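Local structure of tetraacyldisaccharide 4'-kinase (Aquifex aeolicus, 4ITM) at residues 152-157 and 184-189; 202-207 and 296-301. The protein probably transfers the gamma-phosphate of ATP to the 4'-position of a tetraacyldisaccharide 1-phosphate, forming lipid IVA in the last step of lipid IVA biosynthesis. All coordinates share one frame; numbering follows the deposited sequence.

Contact 1: residues 152-157 and 184-189. With ATP (adenosine-5'-triphosphate), chain B.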
ATOM      1  N   ILE A 152       4.728  -5.017  11.505  1.00  9.63           N
ATOM      2  CA  ILE A 152       3.521  -4.212  11.659  1.00 12.64           C
ATOM      3  C   ILE A 152       2.349  -4.816  10.862  1.00 11.40           C
ATOM      4  O   ILE A 152       2.479  -5.101   9.683  1.00 10.90           O
ATOM      5  CB  ILE A 152       3.767  -2.763  11.224  1.00 13.82           C
ATOM      6  CG1 ILE A 152       4.931  -2.148  12.016  1.00  7.85           C
ATOM      7  CG2 ILE A 152       2.484  -1.925  11.394  1.00  9.85           C
ATOM      8  CD1 ILE A 152       5.276  -0.717  11.558  1.00  7.68           C
ATOM      9  N   LEU A 153       1.214  -5.039  11.518  1.00  8.65           N
ATOM     10  CA  LEU A 153       0.057  -5.619  10.830  1.00 14.88           C
ATOM     11  C   LEU A 153      -1.084  -4.605  10.781  1.00  9.23           C
ATOM     12  O   LEU A 153      -1.471  -4.060  11.817  1.00 10.51           O
ATOM     13  CB  LEU A 153      -0.412  -6.911  11.530  1.00  9.55           C
ATOM     14  CG  LEU A 153      -1.688  -7.567  10.973  1.00 13.67           C
ATOM     15  CD1 LEU A 153      -1.449  -8.054   9.556  1.00 10.83           C
ATOM     16  CD2 LEU A 153      -2.185  -8.731  11.870  1.00 11.28           C
ATOM     17  N   LEU A 154      -1.611  -4.350   9.581  1.00 14.09           N
ATOM     18  CA  LEU A 154      -2.774  -3.478   9.414  1.00  9.55           C
ATOM     19  C   LEU A 154      -4.025  -4.319   9.517  1.00 15.51           C
ATOM     20  O   LEU A 154      -4.118  -5.391   8.934  1.00 14.31           O
ATOM     21  CB  LEU A 154      -2.778  -2.792   8.048  1.00 15.57           C
ATOM     22  CG  LEU A 154      -1.511  -2.082   7.578  1.00 24.09           C
ATOM     23  CD1 LEU A 154      -1.711  -1.609   6.171  1.00 17.26           C
ATOM     24  CD2 LEU A 154      -1.179  -0.922   8.475  1.00 23.52           C
ATOM     25  N   LEU A 155      -5.011  -3.798  10.218  1.00 16.09           N
ATOM     26  CA  LEU A 155      -6.227  -4.528  10.480  1.00 16.66           C
ATOM     27  C   LEU A 155      -7.375  -3.548  10.343  1.00 18.02           C
ATOM     28  O   LEU A 155      -7.334  -2.457  10.924  1.00 18.77           O
ATOM     29  CB  LEU A 155      -6.169  -5.071  11.909  1.00 15.43           C
ATOM     30  CG  LEU A 155      -6.846  -6.397  12.206  1.00 34.00           C
ATOM     31  CD1 LEU A 155      -6.255  -7.484  11.340  1.00 31.74           C
ATOM     32  CD2 LEU A 155      -6.666  -6.712  13.674  1.00 41.97           C
ATOM     33  N   LYS A 156      -8.386  -3.920   9.563  1.00 14.88           N
ATOM     34  CA  LYS A 156      -9.615  -3.134   9.494  1.00 18.96           C
ATOM     35  C   LYS A 156     -10.734  -3.947  10.130  1.00 20.57           C
ATOM     36  O   LYS A 156     -10.655  -5.177  10.175  1.00 17.25           O
ATOM     37  CB  LYS A 156      -9.968  -2.753   8.051  1.00 19.35           C
ATOM     38  CG  LYS A 156     -10.156  -3.925   7.094  1.00 22.94           C
ATOM     39  CD  LYS A 156     -10.542  -3.421   5.699  1.00 25.96           C
ATOM     40  CE  LYS A 156     -10.707  -4.555   4.694  1.00 23.00           C
ATOM     41  NZ  LYS A 156      -9.452  -5.344   4.537  1.00 15.22           N
ATOM     42  N   LYS A 157     -11.752  -3.261  10.645  1.00 19.09           N
ATOM     43  CA  LYS A 157     -12.841  -3.922  11.370  1.00 21.49           C
ATOM     44  C   LYS A 157     -13.407  -5.118  10.606  1.00 23.00           C
ATOM     45  O   LYS A 157     -13.660  -6.177  11.180  1.00 28.80           O
ATOM     46  CB  LYS A 157     -13.959  -2.924  11.682  1.00 20.51           C
ATOM     47  CG  LYS A 157     -15.103  -3.508  12.494  1.00 21.33           C
ATOM     48  CD  LYS A 157     -16.338  -2.609  12.421  1.00 32.45           C
ATOM     49  CE  LYS A 157     -17.449  -3.083  13.372  1.00 37.36           C
ATOM     50  NZ  LYS A 157     -18.627  -2.165  13.330  1.00 43.49           N
ATOM     51  N   VAL A 184      -1.954  -1.630  13.509  1.00 21.40           N
ATOM     52  CA  VAL A 184      -2.447  -0.337  13.066  1.00 19.86           C
ATOM     53  C   VAL A 184      -3.879  -0.554  12.629  1.00 16.97           C
ATOM     54  O   VAL A 184      -4.140  -1.345  11.724  1.00 11.01           O
ATOM     55  CB  VAL A 184      -1.595   0.222  11.910  1.00 19.67           C
ATOM     56  CG1 VAL A 184      -2.173   1.542  11.400  1.00 12.00           C
ATOM     57  CG2 VAL A 184      -0.162   0.404  12.380  1.00  9.39           C
ATOM     58  N   LEU A 185      -4.815   0.102  13.304  1.00 12.18           N
ATOM     59  CA  LEU A 185      -6.225  -0.113  13.003  1.00 12.99           C
ATOM     60  C   LEU A 185      -6.676   0.869  11.927  1.00 22.45           C
ATOM     61  O   LEU A 185      -6.621   2.088  12.123  1.00 21.61           O
ATOM     62  CB  LEU A 185      -7.072   0.018  14.271  1.00 14.25           C
ATOM     63  CG  LEU A 185      -6.630  -0.878  15.438  1.00 14.52           C
ATOM     64  CD1 LEU A 185      -7.654  -0.849  16.568  1.00 16.49           C
ATOM     65  CD2 LEU A 185      -6.373  -2.318  14.995  1.00 18.07           C
ATOM     66  N   THR A 186      -7.108   0.329  10.790  1.00 21.35           N
ATOM     67  CA  THR A 186      -7.391   1.144   9.612  1.00 18.77           C
ATOM     68  C   THR A 186      -8.855   1.169   9.189  1.00 18.72           C
ATOM     69  O   THR A 186      -9.714   0.517   9.792  1.00 17.58           O
ATOM     70  CB  THR A 186      -6.556   0.699   8.397  1.00 20.54           C
ATOM     71  OG1 THR A 186      -7.010  -0.582   7.945  1.00 17.28           O
ATOM     72  CG2 THR A 186      -5.074   0.633   8.759  1.00 12.50           C
ATOM     73  N   TYR A 187      -9.116   1.938   8.133  1.00 17.57           N
ATOM     74  CA  TYR A 187     -10.474   2.238   7.690  1.00 15.57           C
ATOM     75  C   TYR A 187     -11.316   2.889   8.804  1.00 16.56           C
ATOM     76  O   TYR A 187     -12.514   2.669   8.900  1.00 17.41           O
ATOM     77  CB  TYR A 187     -11.145   0.990   7.105  1.00 17.26           C
ATOM     78  CG  TYR A 187     -10.693   0.679   5.692  1.00 18.60           C
ATOM     79  CD1 TYR A 187      -9.348   0.429   5.402  1.00 16.55           C
ATOM     80  CD2 TYR A 187     -11.607   0.648   4.644  1.00 23.75           C
ATOM     81  CE1 TYR A 187      -8.928   0.159   4.096  1.00 14.79           C
ATOM     82  CE2 TYR A 187     -11.207   0.373   3.343  1.00 25.18           C
ATOM     83  CZ  TYR A 187      -9.873   0.126   3.074  1.00 24.96           C
ATOM     84  OH  TYR A 187      -9.497  -0.145   1.782  1.00 22.58           O
ATOM     85  N   GLN A 188     -10.671   3.708   9.631  1.00 18.29           N
ATOM     86  CA  GLN A 188     -11.342   4.389  10.735  1.00 18.99           C
ATOM     87  C   GLN A 188     -12.388   5.382  10.232  1.00 26.08           C
ATOM     88  O   GLN A 188     -13.447   5.531  10.833  1.00 30.17           O
ATOM     89  CB  GLN A 188     -10.325   5.128  11.608  1.00 19.02           C
ATOM     90  CG  GLN A 188      -9.341   4.214  12.350  1.00 19.08           C
ATOM     91  CD  GLN A 188     -10.024   3.418  13.448  1.00 20.85           C
ATOM     92  OE1 GLN A 188     -11.105   3.781  13.900  1.00 21.93           O
ATOM     93  NE2 GLN A 188      -9.401   2.319  13.870  1.00 21.84           N
ATOM     94  N   GLU A 189     -12.079   6.051   9.124  1.00 24.57           N
ATOM     95  CA  GLU A 189     -12.947   7.082   8.571  1.00 26.12           C
ATOM     96  C   GLU A 189     -14.351   6.529   8.273  1.00 26.14           C
ATOM     97  O   GLU A 189     -15.356   7.132   8.648  1.00 29.07           O
ATOM     98  CB  GLU A 189     -12.315   7.704   7.309  1.00 20.95           C
ATOM     99  CG  GLU A 189     -10.883   8.245   7.490  1.00 20.22           C
ATOM    100  CD  GLU A 189      -9.791   7.199   7.236  1.00 23.44           C
ATOM    101  OE1 GLU A 189      -8.605   7.513   7.474  1.00 22.98           O
ATOM    102  OE2 GLU A 189     -10.106   6.074   6.793  1.00 20.32           O
TER
HETATM  103  PG  ATP B 401      -3.992   0.085  -0.869  1.00 21.26           P
HETATM  104  O1G ATP B 401      -4.202  -1.316  -0.370  1.00 25.38           O
HETATM  105  O2G ATP B 401      -2.763   0.795  -0.364  1.00 23.74           O
HETATM  106  O3G ATP B 401      -4.202   0.248  -2.359  1.00 32.40           O
HETATM  107  PB  ATP B 401      -6.716   0.535  -0.069  1.00 19.41           P
HETATM  108  O1B ATP B 401      -7.004  -0.006   1.314  1.00 25.30           O
HETATM  109  O2B ATP B 401      -7.127  -0.291  -1.256  1.00 29.01           O
HETATM  110  O3B ATP B 401      -5.176   0.978  -0.232  1.00 36.45           O
HETATM  111  PA  ATP B 401      -7.216   3.334   0.572  1.00 22.55           P
HETATM  112  O1A ATP B 401      -8.646   3.702   0.870  1.00 24.59           O
HETATM  113  O2A ATP B 401      -6.238   3.271   1.711  1.00 19.26           O
HETATM  114  O3A ATP B 401      -7.424   1.959  -0.243  1.00 29.96           O
HETATM  115  O5' ATP B 401      -6.645   4.356  -0.551  1.00 21.26           O
HETATM  116  C5' ATP B 401      -7.125   4.252  -1.899  1.00 18.87           C
HETATM  117  C4' ATP B 401      -6.024   4.490  -2.934  1.00 17.32           C
HETATM  118  O4' ATP B 401      -5.551   5.844  -2.913  1.00 14.31           O
HETATM  119  C3' ATP B 401      -4.808   3.601  -2.714  1.00 17.91           C
HETATM  120  O3' ATP B 401      -4.964   2.351  -3.393  1.00 15.01           O
HETATM  121  C2' ATP B 401      -3.646   4.458  -3.213  1.00 19.88           C
HETATM  122  O2' ATP B 401      -3.498   4.373  -4.633  1.00 18.10           O
HETATM  123  C1' ATP B 401      -4.119   5.881  -2.980  1.00 15.22           C
HETATM  124  N9  ATP B 401      -3.684   6.436  -1.679  1.00 16.65           N
HETATM  125  C8  ATP B 401      -3.495   5.750  -0.531  1.00 15.28           C
HETATM  126  N7  ATP B 401      -3.137   6.572   0.477  1.00 14.11           N
HETATM  127  C5  ATP B 401      -3.106   7.826  -0.034  1.00 17.97           C
HETATM  128  C6  ATP B 401      -2.806   9.175   0.494  1.00 16.85           C
HETATM  129  N6  ATP B 401      -2.461   9.349   1.798  1.00 17.58           N
HETATM  130  N1  ATP B 401      -2.882  10.215  -0.377  1.00 20.72           N
HETATM  131  C2  ATP B 401      -3.237  10.047  -1.671  1.00 21.45           C
HETATM  132  N3  ATP B 401      -3.522   8.854  -2.219  1.00 14.82           N
HETATM  133  C4  ATP B 401      -3.475   7.731  -1.454  1.00 17.46           C
HETATM  134  O   HOH W   1     -12.315  -0.547  10.015  1.00 16.63           O
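The Tyr187 ring carries the Lys156 side chain over one face, with CD of Lys156 4.1 Å from the ring centroid and almost on the normal, a CH-pi contact. At the ring's edge, in its plane, lies the beta-phosphate oxygen O1B of ATP, to which Tyr187 OH donates a 2.5 Å hydrogen bond. The two side chains run side by side; CG of Lys156 sits between its backbone N and carbonyl carbon (chi1 58°), which sends the chain along the ring. Its NZ forms a salt bridge with Asp159 and hydrogen bonds to Ser49 OG and Gly48 O, both in the predicted ATP-binding loop. With an alanine in place of Tyr187, O1B would probably lose this hydroxyl donor and the Lys156 methylenes the ring that flanks them. The two segments belong to neighbouring parallel strands, 150-156 and 182-186, of the P-loop NTPase fold, with Tyr187 in the loop that follows the second. Three backbone bonds join them: Val184 N to Leu153 O, Leu155 N to Val184 O and Thr186 N to Leu155 O. Facing helix 51-61, CD2 of Leu154 packs 3.6 Å from CB of Val184, and the CG2 methyls of Ile152 and Val184 meet at 3.7 Å.

Contact 2: residues 202-207 and 296-301; sequences FKMFRE and FKVKLE. With ATP (adenosine-5'-triphosphate), chain B.
An antiparallel strand pair next to the nucleotide site of the P-loop NTPase fold forms this contact, with residues 296-301 holding the adenine and residues 202-207 reaching the alpha-phosphate. Phe205 and Lys299 form a hydrogen-bonded pair through two nearly straight bonds, and Glu207 with Lys297 forms another. Between them, the non-hydrogen-bonded pair Arg206 and Val298 lies on the same side of the sheet as Met204 and Leu300. There SD of Met204 touches CG1 of Val298 at 3.8 Å, while the two methyls of Leu300 divide, CD1 meeting CB of Met204 and CD2 lying 3.5 Å from CB of Phe202.

Phe296 reads the Watson-Crick edge of the base through its backbone: its N donates to ATP N1 at 3.0 Å, and its O accepts from N6 at 2.7 Å. Arg206 turns the edge of its guanidinium to ATP, NH1 giving O2A a 3.0 Å bond. Bends at chi2 (69°) and chi3 (59°) fold the chain back, and CE of Met204 lies over one face of the guanidinium, toward its rim, 3.7 Å above the plane. NE is paired with Glu189, a second-shell carboxylate that probably fixes the rotation of the group. On the Phe205 side of the sheet, the extended Lys299 crosses Glu207 at about a right angle, its NZ forming a salt bridge with the syn side of Glu207 OE1 at 2.8 Å, 31° out of the carboxylate plane.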
ATOM      1  N   PHE A 202      -2.407   1.243  17.225  1.00 19.89           N
ATOM      2  CA  PHE A 202      -2.494   2.626  16.785  1.00 13.14           C
ATOM      3  C   PHE A 202      -3.579   2.768  15.729  1.00 19.19           C
ATOM      4  O   PHE A 202      -3.582   2.039  14.738  1.00 20.93           O
ATOM      5  CB  PHE A 202      -1.140   3.072  16.194  1.00 14.01           C
ATOM      6  CG  PHE A 202       0.041   2.743  17.072  1.00 13.56           C
ATOM      7  CD1 PHE A 202       0.664   1.504  16.980  1.00 11.70           C
ATOM      8  CD2 PHE A 202       0.502   3.655  18.014  1.00 18.30           C
ATOM      9  CE1 PHE A 202       1.735   1.180  17.811  1.00 20.49           C
ATOM     10  CE2 PHE A 202       1.583   3.346  18.845  1.00 25.08           C
ATOM     11  CZ  PHE A 202       2.201   2.101  18.741  1.00 21.69           C
ATOM     12  N   LYS A 203      -4.494   3.709  15.931  1.00 19.55           N
ATOM     13  CA  LYS A 203      -5.479   4.023  14.899  1.00 20.53           C
ATOM     14  C   LYS A 203      -4.880   4.943  13.832  1.00 15.74           C
ATOM     15  O   LYS A 203      -4.227   5.934  14.146  1.00 16.35           O
ATOM     16  CB  LYS A 203      -6.719   4.688  15.497  1.00 15.47           C
ATOM     17  CG  LYS A 203      -7.511   3.835  16.489  1.00 21.31           C
ATOM     18  CD  LYS A 203      -8.856   4.505  16.769  1.00 19.48           C
ATOM     19  CE  LYS A 203      -9.506   3.979  18.025  1.00 21.64           C
ATOM     20  NZ  LYS A 203     -10.687   4.821  18.406  1.00 27.17           N
ATOM     21  N   MET A 204      -5.121   4.610  12.570  1.00 17.79           N
ATOM     22  CA  MET A 204      -4.679   5.425  11.450  1.00 14.96           C
ATOM     23  C   MET A 204      -5.835   6.283  10.906  1.00 16.39           C
ATOM     24  O   MET A 204      -6.965   5.798  10.760  1.00 17.50           O
ATOM     25  CB  MET A 204      -4.133   4.523  10.336  1.00 11.31           C
ATOM     26  CG  MET A 204      -3.640   5.292   9.120  1.00 19.92           C
ATOM     27  SD  MET A 204      -2.813   4.280   7.882  1.00 15.72           S
ATOM     28  CE  MET A 204      -4.212   3.722   6.918  1.00 10.40           C
ATOM     29  N   PHE A 205      -5.545   7.550  10.611  1.00 13.24           N
ATOM     30  CA  PHE A 205      -6.517   8.454   9.984  1.00 14.44           C
ATOM     31  C   PHE A 205      -5.915   9.154   8.780  1.00 16.17           C
ATOM     32  O   PHE A 205      -4.713   9.454   8.756  1.00 13.57           O
ATOM     33  CB  PHE A 205      -7.028   9.528  10.960  1.00 15.23           C
ATOM     34  CG  PHE A 205      -7.765   8.973  12.138  1.00 22.01           C
ATOM     35  CD1 PHE A 205      -7.073   8.545  13.268  1.00 24.58           C
ATOM     36  CD2 PHE A 205      -9.146   8.860  12.117  1.00 23.29           C
ATOM     37  CE1 PHE A 205      -7.748   8.029  14.362  1.00 21.27           C
ATOM     38  CE2 PHE A 205      -9.835   8.335  13.204  1.00 22.86           C
ATOM     39  CZ  PHE A 205      -9.132   7.919  14.330  1.00 22.11           C
ATOM     40  N   ARG A 206      -6.755   9.414   7.786  1.00 14.09           N
ATOM     41  CA  ARG A 206      -6.350  10.208   6.638  1.00 13.97           C
ATOM     42  C   ARG A 206      -7.117  11.520   6.652  1.00 22.75           C
ATOM     43  O   ARG A 206      -8.277  11.559   7.057  1.00 21.03           O
ATOM     44  CB  ARG A 206      -6.617   9.464   5.323  1.00 16.36           C
ATOM     45  CG  ARG A 206      -5.477   8.565   4.845  1.00 17.90           C
ATOM     46  CD  ARG A 206      -5.301   7.340   5.747  1.00 14.87           C
ATOM     47  NE  ARG A 206      -6.521   6.535   5.799  1.00 14.91           N
ATOM     48  CZ  ARG A 206      -6.884   5.660   4.865  1.00 13.68           C
ATOM     49  NH1 ARG A 206      -6.124   5.458   3.788  1.00 17.18           N
ATOM     50  NH2 ARG A 206      -8.008   4.978   5.010  1.00 18.13           N
ATOM     51  N   GLU A 207      -6.467  12.596   6.209  1.00 18.80           N
ATOM     52  CA  GLU A 207      -7.131  13.885   6.083  1.00 22.21           C
ATOM     53  C   GLU A 207      -6.710  14.574   4.787  1.00 23.56           C
ATOM     54  O   GLU A 207      -5.533  14.573   4.416  1.00 27.86           O
ATOM     55  CB  GLU A 207      -6.809  14.786   7.277  1.00 25.12           C
ATOM     56  CG  GLU A 207      -7.329  14.276   8.607  1.00 37.30           C
ATOM     57  CD  GLU A 207      -6.820  15.086   9.787  1.00 48.33           C
ATOM     58  OE1 GLU A 207      -5.887  15.898   9.604  1.00 52.26           O
ATOM     59  OE2 GLU A 207      -7.356  14.910  10.899  1.00 53.17           O
ATOM     60  N   PHE A 296      -3.807  12.913   0.517  1.00 17.52           N
ATOM     61  CA  PHE A 296      -4.250  12.897   1.913  1.00 18.03           C
ATOM     62  C   PHE A 296      -3.067  12.768   2.862  1.00 17.12           C
ATOM     63  O   PHE A 296      -2.174  11.938   2.644  1.00 18.91           O
ATOM     64  CB  PHE A 296      -5.219  11.734   2.168  1.00 16.42           C
ATOM     65  CG  PHE A 296      -6.530  11.873   1.461  1.00 20.71           C
ATOM     66  CD1 PHE A 296      -6.674  11.451   0.148  1.00 17.59           C
ATOM     67  CD2 PHE A 296      -7.626  12.431   2.107  1.00 19.15           C
ATOM     68  CE1 PHE A 296      -7.878  11.585  -0.506  1.00 21.10           C
ATOM     69  CE2 PHE A 296      -8.839  12.562   1.455  1.00 23.47           C
ATOM     70  CZ  PHE A 296      -8.963  12.145   0.147  1.00 20.96           C
ATOM     71  N   LYS A 297      -3.071  13.579   3.915  1.00 18.91           N
ATOM     72  CA  LYS A 297      -2.113  13.427   5.009  1.00 21.70           C
ATOM     73  C   LYS A 297      -2.479  12.170   5.776  1.00 18.79           C
ATOM     74  O   LYS A 297      -3.662  11.836   5.908  1.00 17.62           O
ATOM     75  CB  LYS A 297      -2.153  14.625   5.968  1.00 29.17           C
ATOM     76  CG  LYS A 297      -1.692  15.958   5.383  1.00 40.08           C
ATOM     77  CD  LYS A 297      -1.796  17.083   6.422  1.00 51.52           C
ATOM     78  CE  LYS A 297      -1.413  18.453   5.848  1.00 61.57           C
ATOM     79  NZ  LYS A 297       0.002  18.511   5.381  1.00 63.90           N
ATOM     80  N   VAL A 298      -1.467  11.460   6.264  1.00 17.69           N
ATOM     81  CA  VAL A 298      -1.699  10.241   7.032  1.00 19.03           C
ATOM     82  C   VAL A 298      -1.235  10.437   8.466  1.00 17.11           C
ATOM     83  O   VAL A 298      -0.098  10.845   8.699  1.00 15.46           O
ATOM     84  CB  VAL A 298      -0.969   9.053   6.411  1.00 18.30           C
ATOM     85  CG1 VAL A 298      -1.310   7.750   7.164  1.00 14.07           C
ATOM     86  CG2 VAL A 298      -1.331   8.946   4.944  1.00 13.63           C
ATOM     87  N   LYS A 299      -2.121  10.169   9.420  1.00 16.65           N
ATOM     88  CA  LYS A 299      -1.796  10.363  10.834  1.00 17.40           C
ATOM     89  C   LYS A 299      -2.096   9.135  11.712  1.00 17.57           C
ATOM     90  O   LYS A 299      -3.063   8.410  11.481  1.00 19.74           O
ATOM     91  CB  LYS A 299      -2.531  11.586  11.397  1.00 19.16           C
ATOM     92  CG  LYS A 299      -2.191  12.893  10.704  1.00 26.53           C
ATOM     93  CD  LYS A 299      -3.019  14.046  11.265  1.00 29.64           C
ATOM     94  CE  LYS A 299      -2.685  15.364  10.564  1.00 32.45           C
ATOM     95  NZ  LYS A 299      -3.537  16.495  11.048  1.00 35.37           N
ATOM     96  N   LEU A 300      -1.259   8.928  12.725  1.00 17.52           N
ATOM     97  CA  LEU A 300      -1.481   7.889  13.713  1.00 17.93           C
ATOM     98  C   LEU A 300      -1.729   8.493  15.087  1.00 24.14           C
ATOM     99  O   LEU A 300      -0.960   9.329  15.575  1.00 19.76           O
ATOM    100  CB  LEU A 300      -0.294   6.917  13.768  1.00 16.65           C
ATOM    101  CG  LEU A 300      -0.533   5.523  13.175  1.00 24.04           C
ATOM    102  CD1 LEU A 300      -0.682   5.587  11.647  1.00 19.99           C
ATOM    103  CD2 LEU A 300       0.614   4.602  13.577  1.00 16.70           C
ATOM    104  N   GLU A 301      -2.818   8.061  15.705  1.00 20.83           N
ATOM    105  CA  GLU A 301      -3.162   8.510  17.038  1.00 23.19           C
ATOM    106  C   GLU A 301      -2.176   7.913  18.056  1.00 24.74           C
ATOM    107  O   GLU A 301      -1.820   6.731  17.966  1.00 22.01           O
ATOM    108  CB  GLU A 301      -4.616   8.135  17.340  1.00 26.88           C
ATOM    109  CG  GLU A 301      -5.030   8.233  18.791  1.00 37.81           C
ATOM    110  CD  GLU A 301      -6.448   7.723  19.015  1.00 43.90           C
ATOM    111  OE1 GLU A 301      -6.607   6.601  19.547  1.00 45.66           O
ATOM    112  OE2 GLU A 301      -7.403   8.443  18.656  1.00 45.97           O
TER
HETATM  113  PG  ATP B 401      -3.992   0.085  -0.869  1.00 21.26           P
HETATM  114  O1G ATP B 401      -4.202  -1.316  -0.370  1.00 25.38           O
HETATM  115  O2G ATP B 401      -2.763   0.795  -0.364  1.00 23.74           O
HETATM  116  O3G ATP B 401      -4.202   0.248  -2.359  1.00 32.40           O
HETATM  117  PB  ATP B 401      -6.716   0.535  -0.069  1.00 19.41           P
HETATM  118  O1B ATP B 401      -7.004  -0.006   1.314  1.00 25.30           O
HETATM  119  O2B ATP B 401      -7.127  -0.291  -1.256  1.00 29.01           O
HETATM  120  O3B ATP B 401      -5.176   0.978  -0.232  1.00 36.45           O
HETATM  121  PA  ATP B 401      -7.216   3.334   0.572  1.00 22.55           P
HETATM  122  O1A ATP B 401      -8.646   3.702   0.870  1.00 24.59           O
HETATM  123  O2A ATP B 401      -6.238   3.271   1.711  1.00 19.26           O
HETATM  124  O3A ATP B 401      -7.424   1.959  -0.243  1.00 29.96           O
HETATM  125  O5' ATP B 401      -6.645   4.356  -0.551  1.00 21.26           O
HETATM  126  C5' ATP B 401      -7.125   4.252  -1.899  1.00 18.87           C
HETATM  127  C4' ATP B 401      -6.024   4.490  -2.934  1.00 17.32           C
HETATM  128  O4' ATP B 401      -5.551   5.844  -2.913  1.00 14.31           O
HETATM  129  C3' ATP B 401      -4.808   3.601  -2.714  1.00 17.91           C
HETATM  130  O3' ATP B 401      -4.964   2.351  -3.393  1.00 15.01           O
HETATM  131  C2' ATP B 401      -3.646   4.458  -3.213  1.00 19.88           C
HETATM  132  O2' ATP B 401      -3.498   4.373  -4.633  1.00 18.10           O
HETATM  133  C1' ATP B 401      -4.119   5.881  -2.980  1.00 15.22           C
HETATM  134  N9  ATP B 401      -3.684   6.436  -1.679  1.00 16.65           N
HETATM  135  C8  ATP B 401      -3.495   5.750  -0.531  1.00 15.28           C
HETATM  136  N7  ATP B 401      -3.137   6.572   0.477  1.00 14.11           N
HETATM  137  C5  ATP B 401      -3.106   7.826  -0.034  1.00 17.97           C
HETATM  138  C6  ATP B 401      -2.806   9.175   0.494  1.00 16.85           C
HETATM  139  N6  ATP B 401      -2.461   9.349   1.798  1.00 17.58           N
HETATM  140  N1  ATP B 401      -2.882  10.215  -0.377  1.00 20.72           N
HETATM  141  C2  ATP B 401      -3.237  10.047  -1.671  1.00 21.45           C
HETATM  142  N3  ATP B 401      -3.522   8.854  -2.219  1.00 14.82           N
HETATM  143  C4  ATP B 401      -3.475   7.731  -1.454  1.00 17.46           C
HETATM  144  O   HOH W   2      -4.788   4.585  18.649  1.00 25.17           O
HETATM  145  O   HOH W   3      -8.859   6.177  20.823  1.00 38.89           O

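In the fold
After helix 7-25 and strand 38-43, the chain passes through the predicted ATP-binding loop into helix 51-61, whose residues later pack against both contacts. Contact 1 then closes a loop of 26 residues, almost without regular structure, between strands 150-156 and 182-186. After a further loop, the next strand is 201-212, the parallel neighbour of 182-186, where contact 2 opens; it closes 88 residues later, when strand 291-300 returns beside it. The two contacts are therefore in series, neither nested nor crossed. Their centres lie about 10 Å apart; they are joined by a probable backbone hydrogen bond from Leu185 N to Phe202 O and by the Glu189-Arg206 salt bridge, and both reach the same ATP.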